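Local coordinates for lipase (Acinetobacter baumannii, PDB 4OPM), which probably hydrolyses ester bonds of lipids such as triacylglycerols, as a putative lipase of the alpha/beta hydrolase fold, at residues S35-L49 with A64-D77. Numbering follows the deposited sequence.
Sequences SYSEGGSSTKPTLLL and AHYLTTNYHVIIPD
In one of the two conformers of L47, its CD1 lies 3.8 Å from L67 CD1 and 3.6 Å from Y71 CB. The Y71 ring takes P45 O at its edge, and the proline crosses it obliquely at CD1 and CE1. CG anti to the backbone N (chi1 -179°) carries the H72 imidazole to E38. H72 NE2 donates to E38 OE2 at 2.6 Å, within the ring plane but on the anti side of the carboxylate, and S42 CA sits over one ring face, toward its rim, in a CH-pi contact. E38 OE1 forms a salt bridge with K25. Strand 72-76 runs between strands 46-50 (parallel) and 32-39 (antiparallel) in the mixed sheet of the alpha/beta hydrolase fold; strands 46-50 and 72-76 with helix 61-64 form a beta-alpha-beta unit. V73 and G39 exchange two backbone hydrogen bonds; V73 CG1 packs 3.8 Å from L49 CD1. I74 CD1 lies 3.6 Å from E38 CG; I74 N donates to L47 O. I75 CD1 meets L49 CD1 aslant at 4.0 Å, and L48 crosses P76 at about a right angle, L48 CD1 3.7 Å from P76 CD. D77 N donates to S35 O at 2.8 Å; D77 OD2 forms a salt bridge with R57.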
ATOM      1  N   SER A  35       4.790 -13.975   2.022  1.00 18.56           N
ATOM      2  CA  SER A  35       4.545 -14.149   0.594  1.00 18.22           C
ATOM      3  C   SER A  35       4.888 -12.802  -0.035  1.00 20.99           C
ATOM      4  O   SER A  35       4.480 -11.764   0.504  1.00 21.57           O
ATOM      5  CB  SER A  35       3.092 -14.537   0.328  1.00 21.41           C
ATOM      6  OG  SER A  35       2.784 -14.416  -1.052  1.00 28.40           O
ATOM      7  N   TYR A  36       5.661 -12.792  -1.123  1.00 16.60           N
ATOM      8  CA  TYR A  36       6.009 -11.527  -1.771  1.00 16.05           C
ATOM      9  C   TYR A  36       6.294 -11.722  -3.242  1.00 19.83           C
ATOM     10  O   TYR A  36       6.636 -12.830  -3.676  1.00 19.52           O
ATOM     11  CB  TYR A  36       7.206 -10.823  -1.092  1.00 17.06           C
ATOM     12  CG  TYR A  36       8.535 -11.553  -1.164  1.00 18.37           C
ATOM     13  CD1 TYR A  36       8.820 -12.608  -0.296  1.00 20.95           C
ATOM     14  CD2 TYR A  36       9.551 -11.114  -2.016  1.00 19.12           C
ATOM     15  CE1 TYR A  36      10.060 -13.248  -0.318  1.00 22.53           C
ATOM     16  CE2 TYR A  36      10.791 -11.756  -2.055  1.00 20.48           C
ATOM     17  CZ  TYR A  36      11.041 -12.819  -1.197  1.00 24.15           C
ATOM     18  OH  TYR A  36      12.256 -13.460  -1.194  1.00 23.74           O
ATOM     19  N   SER A  37       6.109 -10.639  -4.007  1.00 15.71           N
ATOM     20  CA  SER A  37       6.448 -10.593  -5.423  1.00 14.56           C
ATOM     21  C   SER A  37       7.806  -9.960  -5.560  1.00 19.43           C
ATOM     22  O   SER A  37       8.154  -9.051  -4.787  1.00 18.54           O
ATOM     23  CB  SER A  37       5.417  -9.778  -6.207  1.00 15.68           C
ATOM     24  OG  SER A  37       4.140 -10.371  -6.130  1.00 19.37           O
ATOM     25  N   GLU A  38       8.587 -10.435  -6.529  1.00 17.37           N
ATOM     26  CA  GLU A  38       9.905  -9.879  -6.789  1.00 16.88           C
ATOM     27  C   GLU A  38      10.134  -9.802  -8.282  1.00 19.86           C
ATOM     28  O   GLU A  38       9.832 -10.761  -8.998  1.00 19.05           O
ATOM     29  CB  GLU A  38      10.999 -10.713  -6.105  1.00 18.63           C
ATOM     30  CG  GLU A  38      12.414 -10.206  -6.357  1.00 23.61           C
ATOM     31  CD  GLU A  38      13.528 -10.930  -5.627  1.00 33.75           C
ATOM     32  OE1 GLU A  38      13.264 -11.998  -5.033  1.00 29.61           O
ATOM     33  OE2 GLU A  38      14.677 -10.440  -5.676  1.00 29.13           O
ATOM     34  N   GLY A  39      10.675  -8.678  -8.725  1.00 18.20           N
ATOM     35  CA  GLY A  39      11.006  -8.460 -10.131  1.00 18.27           C
ATOM     36  C   GLY A  39      12.201  -7.552 -10.331  1.00 22.69           C
ATOM     37  O   GLY A  39      12.653  -6.874  -9.398  1.00 21.49           O
ATOM     38  N   GLY A  40      12.734  -7.578 -11.549  1.00 21.49           N
ATOM     39  CA  GLY A  40      13.895  -6.780 -11.919  1.00 21.51           C
ATOM     40  C   GLY A  40      15.227  -7.344 -11.454  1.00 25.52           C
ATOM     41  O   GLY A  40      15.282  -8.312 -10.684  1.00 24.69           O
ATOM     42  N   SER A  41      16.313  -6.728 -11.922  1.00 23.14           N
ATOM     43  CA  SER A  41      17.672  -7.152 -11.605  1.00 24.16           C
ATOM     44  C   SER A  41      18.101  -6.683 -10.218  1.00 30.02           C
ATOM     45  O   SER A  41      17.838  -5.541  -9.840  1.00 28.64           O
ATOM     46  CB  SER A  41      18.648  -6.614 -12.651  1.00 26.29           C
ATOM     47  OG  SER A  41      19.981  -6.992 -12.350  1.00 33.58           O
ATOM     48  N   SER A  42      18.847  -7.528  -9.508  1.00 29.01           N
ATOM     49  CA  SER A  42      19.408  -7.195  -8.196  1.00 30.10           C
ATOM     50  C   SER A  42      20.517  -6.105  -8.320  1.00 33.18           C
ATOM     51  O   SER A  42      20.913  -5.531  -7.313  1.00 34.31           O
ATOM     52  CB  SER A  42      19.964  -8.450  -7.524  1.00 36.19           C
ATOM     53  OG  SER A  42      20.920  -9.088  -8.355  1.00 49.08           O
ATOM     54  N   THR A  43      20.978  -5.807  -9.552  1.00 28.86           N
ATOM     55  CA  THR A  43      21.970  -4.754  -9.820  1.00 28.80           C
ATOM     56  C   THR A  43      21.320  -3.358  -9.790  1.00 31.40           C
ATOM     57  O   THR A  43      22.027  -2.350  -9.773  1.00 31.93           O
ATOM     58  CB  THR A  43      22.666  -4.957 -11.183  1.00 33.75           C
ATOM     59  OG1 THR A  43      21.706  -4.915 -12.245  1.00 34.28           O
ATOM     60  CG2 THR A  43      23.478  -6.223 -11.247  1.00 32.63           C
ATOM     61  N   LYS A  44      19.979  -3.310  -9.819  1.00 24.91           N
ATOM     62  CA  LYS A  44      19.210  -2.075  -9.899  1.00 23.06           C
ATOM     63  C   LYS A  44      18.786  -1.582  -8.513  1.00 25.39           C
ATOM     64  O   LYS A  44      18.737  -2.378  -7.574  1.00 23.83           O
ATOM     65  CB  LYS A  44      17.981  -2.283 -10.811  1.00 24.00           C
ATOM     66  CG  LYS A  44      18.326  -2.761 -12.229  1.00 30.82           C
ATOM     67  CD  LYS A  44      18.940  -1.678 -13.093  1.00 38.09           C
ATOM     68  CE  LYS A  44      19.040  -2.135 -14.527  1.00 46.79           C
ATOM     69  NZ  LYS A  44      19.854  -1.185 -15.322  1.00 52.85           N
ATOM     70  N   PRO A  45      18.461  -0.269  -8.356  1.00 22.06           N
ATOM     71  CA  PRO A  45      18.046   0.223  -7.022  1.00 21.56           C
ATOM     72  C   PRO A  45      16.780  -0.479  -6.522  1.00 24.82           C
ATOM     73  O   PRO A  45      15.860  -0.752  -7.306  1.00 24.01           O
ATOM     74  CB  PRO A  45      17.807   1.723  -7.252  1.00 23.09           C
ATOM     75  CG  PRO A  45      18.539   2.047  -8.519  1.00 27.08           C
ATOM     76  CD  PRO A  45      18.411   0.813  -9.360  1.00 22.46           C
ATOM     77  N   THR A  46      16.763  -0.811  -5.223  1.00 21.93           N
ATOM     78  CA  THR A  46      15.653  -1.526  -4.607  1.00 21.52           C
ATOM     79  C   THR A  46      14.465  -0.610  -4.336  1.00 22.46           C
ATOM     80  O   THR A  46      14.633   0.504  -3.826  1.00 20.53           O
ATOM     81  CB  THR A  46      16.104  -2.222  -3.316  1.00 29.45           C
ATOM     82  OG1 THR A  46      17.179  -3.100  -3.633  1.00 36.34           O
ATOM     83  CG2 THR A  46      14.984  -3.021  -2.646  1.00 26.54           C
ATOM     84  N   LEU A  47      13.264  -1.127  -4.671  1.00 18.09           N
ATOM     85  CA  LEU A  47      11.966  -0.461  -4.427  0.60 16.57           C
ATOM     86  C   LEU A  47      11.076  -1.384  -3.627  1.00 20.89           C
ATOM     87  O   LEU A  47      10.789  -2.507  -4.059  1.00 20.50           O
ATOM     88  CB  LEU A  47      11.167  -0.003  -5.685  0.60 15.80           C
ATOM     89  CG  LEU A  47      11.810   0.653  -6.894  0.60 19.00           C
ATOM     90  CD1 LEU A  47      10.752   0.953  -7.945  0.60 18.04           C
ATOM     91  CD2 LEU A  47      12.505   1.928  -6.543  0.60 20.03           C
ATOM     92  N   LEU A  48      10.621  -0.912  -2.460  1.00 16.42           N
ATOM     93  CA  LEU A  48       9.713  -1.671  -1.605  1.00 16.63           C
ATOM     94  C   LEU A  48       8.323  -1.051  -1.724  1.00 19.41           C
ATOM     95  O   LEU A  48       8.164   0.133  -1.414  1.00 18.56           O
ATOM     96  CB  LEU A  48      10.207  -1.692  -0.142  1.00 17.52           C
ATOM     97  CG  LEU A  48       9.311  -2.405   0.890  1.00 21.94           C
ATOM     98  CD1 LEU A  48       9.249  -3.909   0.634  1.00 21.07           C
ATOM     99  CD2 LEU A  48       9.791  -2.118   2.323  1.00 22.07           C
ATOM    100  N   LEU A  49       7.333  -1.841  -2.194  1.00 16.25           N
ATOM    101  CA  LEU A  49       5.961  -1.361  -2.403  1.00 14.90           C
ATOM    102  C   LEU A  49       5.049  -1.973  -1.379  1.00 16.96           C
ATOM    103  O   LEU A  49       4.992  -3.203  -1.274  1.00 16.79           O
ATOM    104  CB  LEU A  49       5.455  -1.656  -3.836  1.00 13.99           C
ATOM    105  CG  LEU A  49       6.372  -1.261  -4.987  1.00 17.53           C
ATOM    106  CD1 LEU A  49       5.754  -1.636  -6.325  1.00 17.27           C
ATOM    107  CD2 LEU A  49       6.675   0.218  -4.954  1.00 15.66           C
ATOM    108  N   ALA A  64       3.901  -1.738 -10.834  1.00 14.89           N
ATOM    109  CA  ALA A  64       5.153  -2.513 -10.851  1.00 15.53           C
ATOM    110  C   ALA A  64       5.573  -2.877 -12.281  1.00 16.63           C
ATOM    111  O   ALA A  64       6.760  -2.888 -12.584  1.00 15.79           O
ATOM    112  CB  ALA A  64       5.019  -3.775 -10.013  1.00 16.25           C
ATOM    113  N   HIS A  65       4.595  -3.135 -13.167  1.00 14.69           N
ATOM    114  CA  HIS A  65       4.855  -3.454 -14.582  1.00 13.92           C
ATOM    115  C   HIS A  65       5.853  -2.450 -15.220  1.00 17.09           C
ATOM    116  O   HIS A  65       6.663  -2.845 -16.052  1.00 17.41           O
ATOM    117  CB  HIS A  65       3.529  -3.438 -15.356  1.00 14.05           C
ATOM    118  CG  HIS A  65       3.675  -3.532 -16.844  1.00 16.94           C
ATOM    119  ND1 HIS A  65       3.917  -4.736 -17.467  1.00 18.20           N
ATOM    120  CD2 HIS A  65       3.569  -2.560 -17.784  1.00 18.09           C
ATOM    121  CE1 HIS A  65       3.954  -4.470 -18.764  1.00 17.99           C
ATOM    122  NE2 HIS A  65       3.768  -3.168 -19.001  1.00 17.69           N
ATOM    123  N   TYR A  66       5.787  -1.157 -14.824  1.00 14.95           N
ATOM    124  CA  TYR A  66       6.640  -0.112 -15.396  1.00 15.11           C
ATOM    125  C   TYR A  66       7.959   0.082 -14.648  1.00 20.15           C
ATOM    126  O   TYR A  66       8.780   0.899 -15.077  1.00 19.73           O
ATOM    127  CB  TYR A  66       5.875   1.229 -15.410  1.00 15.51           C
ATOM    128  CG  TYR A  66       4.666   1.187 -16.316  1.00 16.07           C
ATOM    129  CD1 TYR A  66       4.793   1.405 -17.685  1.00 18.00           C
ATOM    130  CD2 TYR A  66       3.406   0.876 -15.814  1.00 15.83           C
ATOM    131  CE1 TYR A  66       3.697   1.303 -18.537  1.00 17.92           C
ATOM    132  CE2 TYR A  66       2.299   0.766 -16.655  1.00 16.09           C
ATOM    133  CZ  TYR A  66       2.451   0.986 -18.018  1.00 21.25           C
ATOM    134  OH  TYR A  66       1.387   0.889 -18.876  1.00 18.15           O
ATOM    135  N   LEU A  67       8.153  -0.643 -13.543  1.00 16.99           N
ATOM    136  CA  LEU A  67       9.323  -0.442 -12.683  1.00 16.99           C
ATOM    137  C   LEU A  67      10.299  -1.613 -12.690  1.00 20.35           C
ATOM    138  O   LEU A  67      11.466  -1.427 -12.341  1.00 20.21           O
ATOM    139  CB  LEU A  67       8.844  -0.194 -11.235  1.00 16.86           C
ATOM    140  CG  LEU A  67       7.978   1.065 -11.014  1.00 20.17           C
ATOM    141  CD1 LEU A  67       7.340   1.046  -9.658  1.00 19.85           C
ATOM    142  CD2 LEU A  67       8.774   2.354 -11.251  1.00 21.10           C
ATOM    143  N   THR A  68       9.841  -2.810 -13.071  1.00 18.95           N
ATOM    144  CA  THR A  68      10.668  -4.017 -13.036  1.00 19.12           C
ATOM    145  C   THR A  68      11.763  -4.032 -14.135  1.00 24.78           C
ATOM    146  O   THR A  68      12.641  -4.882 -14.068  1.00 25.68           O
ATOM    147  CB  THR A  68       9.800  -5.267 -13.086  1.00 21.17           C
ATOM    148  OG1 THR A  68       8.926  -5.188 -14.210  1.00 20.17           O
ATOM    149  CG2 THR A  68       9.006  -5.484 -11.811  1.00 16.14           C
ATOM    150  N   THR A  69      11.747  -3.106 -15.106  1.00 22.30           N
ATOM    151  CA  THR A  69      12.817  -3.086 -16.112  1.00 23.66           C
ATOM    152  C   THR A  69      14.055  -2.405 -15.509  1.00 29.11           C
ATOM    153  O   THR A  69      15.149  -2.972 -15.572  1.00 31.02           O
ATOM    154  CB  THR A  69      12.369  -2.423 -17.426  1.00 35.66           C
ATOM    155  OG1 THR A  69      11.290  -3.170 -17.988  1.00 37.80           O
ATOM    156  CG2 THR A  69      13.499  -2.332 -18.459  1.00 35.48           C
ATOM    157  N   ASN A  70      13.873  -1.230 -14.879  1.00 23.56           N
ATOM    158  CA  ASN A  70      14.990  -0.450 -14.363  1.00 23.45           C
ATOM    159  C   ASN A  70      15.160  -0.477 -12.838  1.00 25.43           C
ATOM    160  O   ASN A  70      16.102   0.140 -12.328  1.00 25.27           O
ATOM    161  CB  ASN A  70      14.876   0.988 -14.860  1.00 24.01           C
ATOM    162  CG  ASN A  70      15.054   1.059 -16.347  1.00 39.89           C
ATOM    163  OD1 ASN A  70      15.955   0.442 -16.915  1.00 33.14           O
ATOM    164  ND2 ASN A  70      14.143   1.718 -17.024  1.00 32.77           N
ATOM    165  N   TYR A  71      14.285  -1.195 -12.105  1.00 21.30           N
ATOM    166  CA  TYR A  71      14.398  -1.277 -10.651  1.00 19.87           C
ATOM    167  C   TYR A  71      14.251  -2.700 -10.133  1.00 21.74           C
ATOM    168  O   TYR A  71      13.757  -3.569 -10.850  1.00 20.34           O
ATOM    169  CB  TYR A  71      13.364  -0.356  -9.969  1.00 20.60           C
ATOM    170  CG  TYR A  71      13.623   1.101 -10.282  1.00 22.79           C
ATOM    171  CD1 TYR A  71      14.584   1.825  -9.575  1.00 25.77           C
ATOM    172  CD2 TYR A  71      13.003   1.724 -11.362  1.00 23.63           C
ATOM    173  CE1 TYR A  71      14.901   3.137  -9.919  1.00 26.53           C
ATOM    174  CE2 TYR A  71      13.308   3.044 -11.710  1.00 24.68           C
ATOM    175  CZ  TYR A  71      14.266   3.739 -10.988  1.00 30.77           C
ATOM    176  OH  TYR A  71      14.609   5.025 -11.314  1.00 36.32           O
ATOM    177  N   HIS A  72      14.732  -2.935  -8.900  1.00 18.72           N
ATOM    178  CA  HIS A  72      14.604  -4.211  -8.192  1.00 18.99           C
ATOM    179  C   HIS A  72      13.388  -4.062  -7.267  1.00 22.67           C
ATOM    180  O   HIS A  72      13.471  -3.436  -6.213  1.00 23.95           O
ATOM    181  CB  HIS A  72      15.882  -4.580  -7.434  1.00 20.34           C
ATOM    182  CG  HIS A  72      15.787  -5.894  -6.719  1.00 24.75           C
ATOM    183  ND1 HIS A  72      16.353  -6.081  -5.475  1.00 27.23           N
ATOM    184  CD2 HIS A  72      15.187  -7.049  -7.104  1.00 26.92           C
ATOM    185  CE1 HIS A  72      16.100  -7.338  -5.146  1.00 27.16           C
ATOM    186  NE2 HIS A  72      15.408  -7.963  -6.099  1.00 27.08           N
ATOM    187  N   VAL A  73      12.263  -4.627  -7.678  1.00 17.91           N
ATOM    188  CA  VAL A  73      10.980  -4.409  -7.013  1.00 17.06           C
ATOM    189  C   VAL A  73      10.650  -5.545  -6.042  1.00 19.63           C
ATOM    190  O   VAL A  73      10.713  -6.715  -6.413  1.00 19.62           O
ATOM    191  CB  VAL A  73       9.870  -4.197  -8.089  1.00 19.73           C
ATOM    192  CG1 VAL A  73       8.508  -3.947  -7.451  1.00 19.74           C
ATOM    193  CG2 VAL A  73      10.232  -3.054  -9.042  1.00 19.45           C
ATOM    194  N   ILE A  74      10.269  -5.176  -4.803  1.00 16.31           N
ATOM    195  CA  ILE A  74       9.871  -6.124  -3.744  1.00 15.92           C
ATOM    196  C   ILE A  74       8.483  -5.725  -3.252  1.00 18.56           C
ATOM    197  O   ILE A  74       8.277  -4.573  -2.863  1.00 18.19           O
ATOM    198  CB  ILE A  74      10.911  -6.163  -2.594  1.00 19.14           C
ATOM    199  CG1 ILE A  74      12.310  -6.608  -3.105  1.00 19.74           C
ATOM    200  CG2 ILE A  74      10.420  -7.037  -1.401  1.00 19.34           C
ATOM    201  CD1 ILE A  74      12.427  -8.124  -3.479  1.00 25.57           C
ATOM    202  N   ILE A  75       7.524  -6.664  -3.297  1.00 14.89           N
ATOM    203  CA  ILE A  75       6.136  -6.345  -2.932  1.00 13.32           C
ATOM    204  C   ILE A  75       5.584  -7.413  -1.987  1.00 17.92           C
ATOM    205  O   ILE A  75       5.071  -8.434  -2.436  1.00 16.22           O
ATOM    206  CB  ILE A  75       5.200  -6.188  -4.173  1.00 15.10           C
ATOM    207  CG1 ILE A  75       5.902  -5.579  -5.400  1.00 15.62           C
ATOM    208  CG2 ILE A  75       3.901  -5.428  -3.788  1.00 16.38           C
ATOM    209  CD1 ILE A  75       5.014  -5.547  -6.682  1.00 16.44           C
ATOM    210  N   PRO A  76       5.617  -7.167  -0.682  1.00 17.53           N
ATOM    211  CA  PRO A  76       5.121  -8.188   0.244  1.00 17.22           C
ATOM    212  C   PRO A  76       3.622  -8.164   0.452  1.00 20.27           C
ATOM    213  O   PRO A  76       2.977  -7.111   0.382  1.00 20.27           O
ATOM    214  CB  PRO A  76       5.830  -7.834   1.565  1.00 19.87           C
ATOM    215  CG  PRO A  76       6.050  -6.344   1.489  1.00 23.35           C
ATOM    216  CD  PRO A  76       6.215  -6.010   0.025  1.00 19.43           C
ATOM    217  N   ASP A  77       3.080  -9.338   0.763  1.00 17.63           N
ATOM    218  CA  ASP A  77       1.745  -9.486   1.305  1.00 16.92           C
ATOM    219  C   ASP A  77       1.896  -9.233   2.798  1.00 19.75           C
ATOM    220  O   ASP A  77       2.624  -9.971   3.478  1.00 19.17           O
ATOM    221  CB  ASP A  77       1.169 -10.891   1.065  1.00 18.37           C
ATOM    222  CG  ASP A  77       0.549 -11.129  -0.290  1.00 21.58           C
ATOM    223  OD1 ASP A  77      -0.058 -10.172  -0.847  1.00 20.87           O
ATOM    224  OD2 ASP A  77       0.558 -12.286  -0.737  1.00 23.92           O
TER
HETATM  225  O   HOH W   1      15.534  -4.268 -13.283  1.00 36.99           O
HETATM  226  O   HOH W   2      18.761  -4.234  -5.619  1.00 37.65           O
HETATM  227  O   HOH W   3       2.694  -4.626  -0.639  1.00 17.69           O